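Putative metallopeptidase (Shewanella baltica OS155, PDB 3IEH) probably acts as a zinc-dependent metallocarboxypeptidase or related hydrolase of the peptidase M14 family. Local coordinates at residues E231-L234 with V235-A239; S22-I25 with D26-Y29; S193-L196 with R197-G201. One frame throughout, in Å; residues are numbered along the deposited sequence.

All three contacts are local, each on its own helix, none touching another. Contact 2 starts helix 25-39 with an aspartate cap, contact 3 runs along most of helix 191-201, and contact 1 closes the end of helix 230-237 with a glycine. Each is partly buried, but the glutamate of contact 1 is buried near a zinc ligand, while contact 3 has an exposed leucine and aspartate. Contacts 1 and 3 pack on neighbouring sheet strands, 165-172 and 242-248; contact 2, its centre about 30 Å from that of contact 1 across the chain's centre, packs on helices 81-91 and 111-116. Contacts 1 and 3 share a hydroxyl returned to a backbone carbonyl; contact 3 adds a salt bridge, contact 2 a water.

Contact 1. Residues E231-L234 with V235-A239; sequences EACL and VRSGA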
ATOM      1  N   GLU A 231      -1.021   3.716  -7.827  1.00 21.53           N
ATOM      2  CA  GLU A 231      -1.132   2.362  -8.397  1.00 21.36           C
ATOM      3  C   GLU A 231      -1.478   2.396  -9.888  1.00 18.23           C
ATOM      4  O   GLU A 231      -0.784   1.782 -10.704  1.00 17.70           O
ATOM      5  CB  GLU A 231      -2.239   1.566  -7.688  1.00 23.91           C
ATOM      6  CG  GLU A 231      -2.409   1.812  -6.167  1.00 38.50           C
ATOM      7  CD  GLU A 231      -3.323   3.001  -5.743  1.00 40.77           C
ATOM      8  OE1 GLU A 231      -4.542   3.010  -6.050  1.00 57.08           O
ATOM      9  OE2 GLU A 231      -2.819   3.889  -5.028  1.00 30.72           O
ATOM     10  N   ALA A 232      -2.569   3.082 -10.249  1.00 15.23           N
ATOM     11  CA  ALA A 232      -2.999   3.108 -11.688  1.00 15.39           C
ATOM     12  C   ALA A 232      -1.874   3.668 -12.551  1.00 12.63           C
ATOM     13  O   ALA A 232      -1.565   3.155 -13.623  1.00 13.35           O
ATOM     14  CB  ALA A 232      -4.352   3.925 -11.918  1.00 10.59           C
ATOM     15  N   CYS A 233      -1.229   4.704 -12.038  1.00 12.97           N
ATOM     16  CA  CYS A 233      -0.137   5.344 -12.739  1.00 14.52           C
ATOM     17  C   CYS A 233       1.056   4.398 -12.986  1.00 13.56           C
ATOM     18  O   CYS A 233       1.617   4.369 -14.083  1.00 12.59           O
ATOM     19  CB  CYS A 233       0.317   6.561 -11.955  1.00 15.27           C
ATOM     20  SG  CYS A 233       1.514   7.544 -12.905  1.00 19.01           S
ATOM     21  N   LEU A 234       1.425   3.643 -11.956  1.00 13.41           N
ATOM     22  CA  LEU A 234       2.512   2.678 -12.047  1.00 13.79           C
ATOM     23  C   LEU A 234       2.140   1.525 -12.972  1.00 16.27           C
ATOM     24  O   LEU A 234       2.996   1.032 -13.722  1.00 17.52           O
ATOM     25  CB  LEU A 234       2.905   2.150 -10.671  1.00 12.01           C
ATOM     26  CG  LEU A 234       3.762   3.063  -9.803  1.00 16.10           C
ATOM     27  CD1 LEU A 234       3.990   2.413  -8.453  1.00 20.49           C
ATOM     28  CD2 LEU A 234       5.094   3.356 -10.512  1.00 18.65           C
ATOM     29  N   VAL A 235       0.879   1.095 -12.951  1.00 15.93           N
ATOM     30  CA  VAL A 235       0.451   0.075 -13.910  1.00 15.84           C
ATOM     31  C   VAL A 235       0.541   0.624 -15.349  1.00 16.71           C
ATOM     32  O   VAL A 235       1.071  -0.052 -16.219  1.00 17.30           O
ATOM     33  CB  VAL A 235      -0.953  -0.470 -13.576  1.00 18.00           C
ATOM     34  CG1 VAL A 235      -1.585  -1.212 -14.782  1.00  8.79           C
ATOM     35  CG2 VAL A 235      -0.886  -1.342 -12.290  1.00 13.13           C
ATOM     36  N   ARG A 236       0.046   1.837 -15.601  1.00 17.97           N
ATOM     37  CA  ARG A 236       0.182   2.443 -16.928  1.00 20.16           C
ATOM     38  C   ARG A 236       1.667   2.580 -17.264  1.00 20.64           C
ATOM     39  O   ARG A 236       2.038   2.420 -18.419  1.00 18.90           O
ATOM     40  CB  ARG A 236      -0.461   3.840 -17.023  1.00 22.67           C
ATOM     41  CG  ARG A 236      -1.983   3.938 -16.871  1.00 34.80           C
ATOM     42  CD  ARG A 236      -2.780   3.594 -18.140  1.00 45.65           C
ATOM     43  NE  ARG A 236      -2.354   4.367 -19.308  1.00 52.37           N
ATOM     44  CZ  ARG A 236      -1.776   3.862 -20.399  1.00 60.31           C
ATOM     45  NH1 ARG A 236      -1.563   2.549 -20.526  1.00 66.97           N
ATOM     46  NH2 ARG A 236      -1.421   4.678 -21.390  1.00 62.65           N
ATOM     47  N   SER A 237       2.509   2.908 -16.270  1.00 20.35           N
ATOM     48  CA  SER A 237       3.969   3.051 -16.503  1.00 20.07           C
ATOM     49  C   SER A 237       4.700   1.722 -16.777  1.00 20.85           C
ATOM     50  O   SER A 237       5.843   1.728 -17.238  1.00 22.86           O
ATOM     51  CB  SER A 237       4.656   3.775 -15.351  1.00 16.83           C
ATOM     52  OG  SER A 237       4.094   5.058 -15.199  1.00 15.15           O
ATOM     53  N   GLY A 238       4.057   0.598 -16.499  1.00 19.57           N
ATOM     54  CA  GLY A 238       4.657  -0.684 -16.815  1.00 21.07           C
ATOM     55  C   GLY A 238       4.515  -1.790 -15.793  1.00 21.51           C
ATOM     56  O   GLY A 238       4.994  -2.887 -16.059  1.00 23.28           O
ATOM     57  N   ALA A 239       3.889  -1.516 -14.634  1.00 21.44           N
ATOM     58  CA  ALA A 239       3.649  -2.549 -13.598  1.00 20.58           C
ATOM     59  C   ALA A 239       2.667  -3.562 -14.182  1.00 21.07           C
ATOM     60  O   ALA A 239       1.537  -3.200 -14.581  1.00 21.62           O
ATOM     61  CB  ALA A 239       3.114  -1.941 -12.297  1.00 19.07           C
TER
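The peptide carbonyl of Cys233 is the flat group gripped on two faces: Ser237 N and Ser237 OG reach its oxygen from opposite faces of the carbonyl plane. The amide stands at 2.8 Å (Ser237 N to Cys233 O), tilted 24° from that plane. The hydroxyl donates from above the other face, Ser237 OG to Cys233 O also 2.8 Å and 38° out of plane. OG can fold back this way because chi1 of -59° sets it beside the serine's own N and anti to the carbonyl carbon. With an alanine here, Cys233 O is likely to keep just the amide of the two donors, and the last turn would lose its side-chain bond. One residue on, the Leu234 carbonyl oxygen accepts from Ala239 N at 2.8 Å, while Ala239 CB lies 4.4 Å from Leu234 CB. Between them Gly238 takes a positive phi, completing a Schellman motif at the C-terminus of helix 230-237; a side chain there would jam against the preceding carbonyl. Farther back, Val235 CG2 rests 3.5 Å from Glu231 O, the acceptor for the Val235 amide. Leu234 and Ala239 both pack on Ile166 of strand 165-172 and on Cys162. At the helix start the Glu231 carboxylate turns away, toward the zinc ligand His170, and bonds to Asn128. Chemically, the helix end is closed by carbonyls taken up from within: the serine doubles the hold on one, and the glycine lets the chain turn so that Ala239 N satisfies the next.

Contact 2. Residues S22-I25 with D26-Y29; sequences STDI and DNFY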
ATOM      1  N   SER A  22      -2.625   3.076  17.295  1.00 19.34           N
ATOM      2  CA  SER A  22      -2.355   3.012  15.864  1.00 18.55           C
ATOM      3  C   SER A  22      -1.588   4.255  15.322  1.00 20.98           C
ATOM      4  O   SER A  22      -0.899   4.168  14.294  1.00 23.73           O
ATOM      5  CB  SER A  22      -3.653   2.820  15.107  1.00 16.17           C
ATOM      6  OG  SER A  22      -4.517   3.882  15.372  1.00 15.73           O
ATOM      7  N   THR A  23      -1.698   5.386  16.018  1.00 17.01           N
ATOM      8  CA  THR A  23      -1.054   6.607  15.605  1.00 16.46           C
ATOM      9  C   THR A  23       0.342   6.750  16.198  1.00 17.64           C
ATOM     10  O   THR A  23       1.024   7.741  15.941  1.00 13.63           O
ATOM     11  CB  THR A  23      -1.856   7.826  16.092  1.00 16.59           C
ATOM     12  OG1 THR A  23      -2.072   7.683  17.499  1.00 15.61           O
ATOM     13  CG2 THR A  23      -3.194   7.941  15.358  1.00 14.87           C
ATOM     14  N   ASP A  24       0.758   5.788  17.017  1.00 17.96           N
ATOM     15  CA  ASP A  24       2.069   5.835  17.643  1.00 16.70           C
ATOM     16  C   ASP A  24       3.203   5.658  16.626  1.00 15.75           C
ATOM     17  O   ASP A  24       3.845   4.607  16.563  1.00 12.78           O
ATOM     18  CB  ASP A  24       2.163   4.740  18.704  1.00 20.38           C
ATOM     19  CG  ASP A  24       3.302   4.950  19.652  1.00 18.28           C
ATOM     20  OD1 ASP A  24       4.280   5.672  19.309  1.00 19.58           O
ATOM     21  OD2 ASP A  24       3.193   4.397  20.749  1.00 18.95           O
ATOM     22  N   ILE A  25       3.479   6.720  15.874  1.00 16.27           N
ATOM     23  CA  ILE A  25       4.458   6.686  14.807  1.00 15.90           C
ATOM     24  C   ILE A  25       5.906   6.466  15.317  1.00 15.68           C
ATOM     25  O   ILE A  25       6.732   5.905  14.592  1.00 14.39           O
ATOM     26  CB  ILE A  25       4.346   7.978  13.943  1.00 18.63           C
ATOM     27  CG1 ILE A  25       4.946   7.751  12.550  1.00 17.84           C
ATOM     28  CG2 ILE A  25       4.978   9.197  14.662  1.00 17.49           C
ATOM     29  CD1 ILE A  25       4.800   8.948  11.634  1.00  8.50           C
ATOM     30  N   ASP A  26       6.199   6.897  16.547  1.00 15.81           N
ATOM     31  CA  ASP A  26       7.527   6.703  17.136  1.00 18.71           C
ATOM     32  C   ASP A  26       7.792   5.216  17.320  1.00 17.79           C
ATOM     33  O   ASP A  26       8.841   4.694  16.927  1.00 16.96           O
ATOM     34  CB  ASP A  26       7.687   7.436  18.485  1.00 19.12           C
ATOM     35  CG  ASP A  26       7.743   8.959  18.333  1.00 27.64           C
ATOM     36  OD1 ASP A  26       8.285   9.435  17.307  1.00 34.16           O
ATOM     37  OD2 ASP A  26       7.261   9.684  19.243  1.00 36.58           O
ATOM     38  N   ASN A  27       6.828   4.536  17.924  1.00 17.78           N
ATOM     39  CA  ASN A  27       6.921   3.097  18.087  1.00 17.99           C
ATOM     40  C   ASN A  27       6.932   2.389  16.723  1.00 16.21           C
ATOM     41  O   ASN A  27       7.694   1.442  16.511  1.00 15.10           O
ATOM     42  CB  ASN A  27       5.789   2.596  18.988  1.00 19.32           C
ATOM     43  CG  ASN A  27       5.925   1.127  19.313  1.00 24.32           C
ATOM     44  OD1 ASN A  27       7.023   0.667  19.649  1.00 29.48           O
ATOM     45  ND2 ASN A  27       4.820   0.371  19.189  1.00 25.81           N
ATOM     46  N   PHE A  28       6.123   2.885  15.783  1.00 16.79           N
ATOM     47  CA  PHE A  28       6.083   2.324  14.431  1.00 16.19           C
ATOM     48  C   PHE A  28       7.476   2.277  13.817  1.00 15.13           C
ATOM     49  O   PHE A  28       7.936   1.223  13.362  1.00 17.01           O
ATOM     50  CB  PHE A  28       5.117   3.106  13.498  1.00 18.80           C
ATOM     51  CG  PHE A  28       5.147   2.627  12.076  1.00 12.68           C
ATOM     52  CD1 PHE A  28       4.426   1.523  11.694  1.00 17.10           C
ATOM     53  CD2 PHE A  28       5.946   3.239  11.151  1.00  9.14           C
ATOM     54  CE1 PHE A  28       4.484   1.060  10.412  1.00 19.30           C
ATOM     55  CE2 PHE A  28       6.019   2.769   9.879  1.00 11.62           C
ATOM     56  CZ  PHE A  28       5.299   1.670   9.508  1.00 11.19           C
ATOM     57  N   TYR A  29       8.156   3.406  13.830  1.00 14.73           N
ATOM     58  CA  TYR A  29       9.500   3.494  13.254  1.00 17.25           C
ATOM     59  C   TYR A  29      10.583   2.694  13.981  1.00 18.77           C
ATOM     60  O   TYR A  29      11.512   2.205  13.344  1.00 20.01           O
ATOM     61  CB  TYR A  29       9.952   4.946  13.179  1.00 17.35           C
ATOM     62  CG  TYR A  29       9.299   5.745  12.079  1.00 21.89           C
ATOM     63  CD1 TYR A  29       9.267   5.281  10.774  1.00 21.61           C
ATOM     64  CD2 TYR A  29       8.754   6.987  12.340  1.00 23.52           C
ATOM     65  CE1 TYR A  29       8.692   6.049   9.753  1.00 25.66           C
ATOM     66  CE2 TYR A  29       8.194   7.747  11.344  1.00 24.57           C
ATOM     67  CZ  TYR A  29       8.156   7.277  10.052  1.00 26.30           C
ATOM     68  OH  TYR A  29       7.569   8.061   9.074  1.00 28.59           O
TER
HETATM   69  O   HOH W   1       4.639   8.180  18.698  1.00 13.71           O
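Ile25 lays its CG1-CD1 arm alongside the Tyr29 ring, one turn later in helix 25-39. CG1 stands off the ring plane above the CE2 corner, 3.5 Å from Tyr29 CE2, and Ile25 CD1 carries on toward the hydroxyl, 3.9 Å from Tyr29 OH. The two side chains point the same way, because the isoleucine arm runs anti to its backbone N (chi1 -158°) while the tyrosine CG stands beside its own N. Beneath them Tyr29 N donates to Ile25 O at 3.0 Å. Pro111 touches both side chains, as does Tyr52 of strand 52-58. Phe28 leads off another way, its ring meeting Trp84 edge-to-face. On the polar side Asp24 OD1 accepts from Asn27 N at 3.1 Å; the N-H points almost straight at it (167°) but comes from above the carboxylate plane, 57° out of it. Asp24 OD1 also accepts a hydrogen bond from a water at 2.6 Å, and this water in turn accepts from Asp26 N at 3.0 Å. One carboxylate oxygen thus serves two amides of the first turn, one directly and one through water, and its negative charge would probably suit the positive end of the helix dipole. Asp24 O closes the turn by accepting from Phe28 N. Asp24 is also the centre of an inverse gamma turn. The arrangement is a classic aspartate N-cap, where the loop after strand 20-21 enters helix 25-39.

Contact 3. Residues S193-L196 with R197-G201; sequences SLDL and RDTLG
Thr199 OG1 and Asp195 O meet at 2.7 Å on the tight side of this turn of helix 191-201. Thr199 N binds the same carbonyl oxygen of Asp195 at 2.9 Å from the opposite face of its plane, the two donors gripping it between them. The hydroxyl reaches back because chi1 of -57° places OG1 beside the threonine's own N. This side is covered: Thr199 packs on Ala262 and His266 of helix 253-271, and Leu196 and Leu200 lie on strand 242-248, Leu200 N donating to Leu196 O at 3.1 Å. The looser, more solvent-facing side carries Leu194, Arg197 and Asp198. Arg197 and Leu194 run side by side, with Leu194 CD2 3.7 Å from Arg197 NH2, oblique to the guanidinium. The arginine, bent at chi2 and chi3, curls back to its neighbour: Arg197 NE donates to Asp198 OD1 at 2.8 Å in a salt bridge, coming from above the carboxylate plane and 52° out of it. A weak bond from Arg197 NH2 to Asp198 OD1 adds to it, while Arg197 NH1 bonds to Asp219 O, tying the helix to a loop. The chemistry is therefore split: neutral bonds from one threonine satisfy a carbonyl against the fold, whereas on the outer side it is that of paired charges on adjacent residues, which probably limits how far the arginine can swing.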
ATOM      1  N   SER A 193      -6.357 -11.522  -9.034  1.00 20.06           N
ATOM      2  CA  SER A 193      -7.489 -10.758  -8.532  1.00 19.43           C
ATOM      3  C   SER A 193      -8.329 -11.585  -7.572  1.00 18.70           C
ATOM      4  O   SER A 193      -8.616 -11.157  -6.450  1.00 16.18           O
ATOM      5  CB  SER A 193      -8.368 -10.268  -9.714  1.00 18.55           C
ATOM      6  OG  SER A 193      -7.621  -9.434 -10.601  1.00 20.28           O
ATOM      7  N   LEU A 194      -8.712 -12.783  -8.010  1.00 20.63           N
ATOM      8  CA  LEU A 194      -9.621 -13.630  -7.224  1.00 19.00           C
ATOM      9  C   LEU A 194      -9.019 -14.145  -5.921  1.00 17.37           C
ATOM     10  O   LEU A 194      -9.744 -14.311  -4.946  1.00 18.45           O
ATOM     11  CB  LEU A 194     -10.136 -14.789  -8.074  1.00 18.29           C
ATOM     12  CG  LEU A 194     -10.989 -14.348  -9.273  1.00 21.78           C
ATOM     13  CD1 LEU A 194     -11.316 -15.557 -10.109  1.00 11.46           C
ATOM     14  CD2 LEU A 194     -12.274 -13.593  -8.863  1.00 21.18           C
ATOM     15  N   ASP A 195      -7.706 -14.381  -5.900  1.00 16.23           N
ATOM     16  CA  ASP A 195      -7.054 -14.877  -4.702  1.00 17.04           C
ATOM     17  C   ASP A 195      -6.948 -13.793  -3.648  1.00 16.48           C
ATOM     18  O   ASP A 195      -7.110 -14.064  -2.461  1.00 16.81           O
ATOM     19  CB  ASP A 195      -5.659 -15.436  -4.993  1.00 19.44           C
ATOM     20  CG  ASP A 195      -4.991 -16.008  -3.733  1.00 27.65           C
ATOM     21  OD1 ASP A 195      -5.485 -17.029  -3.212  1.00 34.09           O
ATOM     22  OD2 ASP A 195      -3.992 -15.432  -3.250  1.00 37.13           O
ATOM     23  N   LEU A 196      -6.638 -12.568  -4.065  1.00 18.52           N
ATOM     24  CA  LEU A 196      -6.579 -11.447  -3.121  1.00 17.48           C
ATOM     25  C   LEU A 196      -7.953 -11.188  -2.522  1.00 17.48           C
ATOM     26  O   LEU A 196      -8.111 -11.083  -1.308  1.00 18.73           O
ATOM     27  CB  LEU A 196      -6.023 -10.220  -3.800  1.00 19.27           C
ATOM     28  CG  LEU A 196      -4.516 -10.341  -4.106  1.00 20.67           C
ATOM     29  CD1 LEU A 196      -4.024  -9.134  -4.914  1.00 13.98           C
ATOM     30  CD2 LEU A 196      -3.680 -10.534  -2.821  1.00 13.43           C
ATOM     31  N   ARG A 197      -8.963 -11.155  -3.384  1.00 18.78           N
ATOM     32  CA  ARG A 197     -10.350 -10.971  -2.958  1.00 17.52           C
ATOM     33  C   ARG A 197     -10.724 -12.047  -1.910  1.00 17.65           C
ATOM     34  O   ARG A 197     -11.238 -11.719  -0.831  1.00 16.92           O
ATOM     35  CB  ARG A 197     -11.247 -11.009  -4.203  1.00 17.08           C
ATOM     36  CG  ARG A 197     -12.691 -10.676  -3.992  1.00 16.37           C
ATOM     37  CD  ARG A 197     -13.472 -11.814  -3.341  1.00 15.82           C
ATOM     38  NE  ARG A 197     -13.331 -13.079  -4.053  1.00 18.35           N
ATOM     39  CZ  ARG A 197     -14.034 -13.443  -5.127  1.00 21.39           C
ATOM     40  NH1 ARG A 197     -14.929 -12.624  -5.653  1.00 19.51           N
ATOM     41  NH2 ARG A 197     -13.834 -14.640  -5.683  1.00 22.23           N
ATOM     42  N   ASP A 198     -10.432 -13.315  -2.217  1.00 15.76           N
ATOM     43  CA  ASP A 198     -10.679 -14.420  -1.286  1.00 17.16           C
ATOM     44  C   ASP A 198      -9.890 -14.318   0.032  1.00 17.05           C
ATOM     45  O   ASP A 198     -10.415 -14.666   1.093  1.00 17.62           O
ATOM     46  CB  ASP A 198     -10.407 -15.784  -1.961  1.00 19.68           C
ATOM     47  CG  ASP A 198     -11.388 -16.087  -3.118  1.00 21.91           C
ATOM     48  OD1 ASP A 198     -12.542 -15.596  -3.113  1.00 20.74           O
ATOM     49  OD2 ASP A 198     -10.997 -16.813  -4.042  1.00 30.51           O
ATOM     50  N   THR A 199      -8.644 -13.865  -0.025  1.00 16.53           N
ATOM     51  CA  THR A 199      -7.839 -13.706   1.189  1.00 18.24           C
ATOM     52  C   THR A 199      -8.512 -12.734   2.161  1.00 18.79           C
ATOM     53  O   THR A 199      -8.662 -13.014   3.356  1.00 19.83           O
ATOM     54  CB  THR A 199      -6.414 -13.199   0.864  1.00 19.15           C
ATOM     55  OG1 THR A 199      -5.788 -14.107  -0.056  1.00 19.82           O
ATOM     56  CG2 THR A 199      -5.588 -13.083   2.122  1.00  9.39           C
ATOM     57  N   LEU A 200      -8.938 -11.593   1.647  1.00 19.42           N
ATOM     58  CA  LEU A 200      -9.667 -10.615   2.482  1.00 19.07           C
ATOM     59  C   LEU A 200     -10.991 -11.218   2.953  1.00 16.66           C
ATOM     60  O   LEU A 200     -11.397 -11.041   4.111  1.00 15.25           O
ATOM     61  CB  LEU A 200      -9.929  -9.328   1.697  1.00 19.31           C
ATOM     62  CG  LEU A 200      -8.708  -8.554   1.192  1.00 20.20           C
ATOM     63  CD1 LEU A 200      -9.196  -7.302   0.457  1.00 16.87           C
ATOM     64  CD2 LEU A 200      -7.791  -8.192   2.379  1.00 15.81           C
ATOM     65  N   GLY A 201     -11.637 -11.953   2.048  1.00 14.50           N
ATOM     66  CA  GLY A 201     -12.892 -12.632   2.342  1.00 14.10           C
ATOM     67  C   GLY A 201     -12.756 -13.607   3.480  1.00 14.96           C
ATOM     68  O   GLY A 201     -13.732 -13.950   4.093  1.00 15.98           O
TER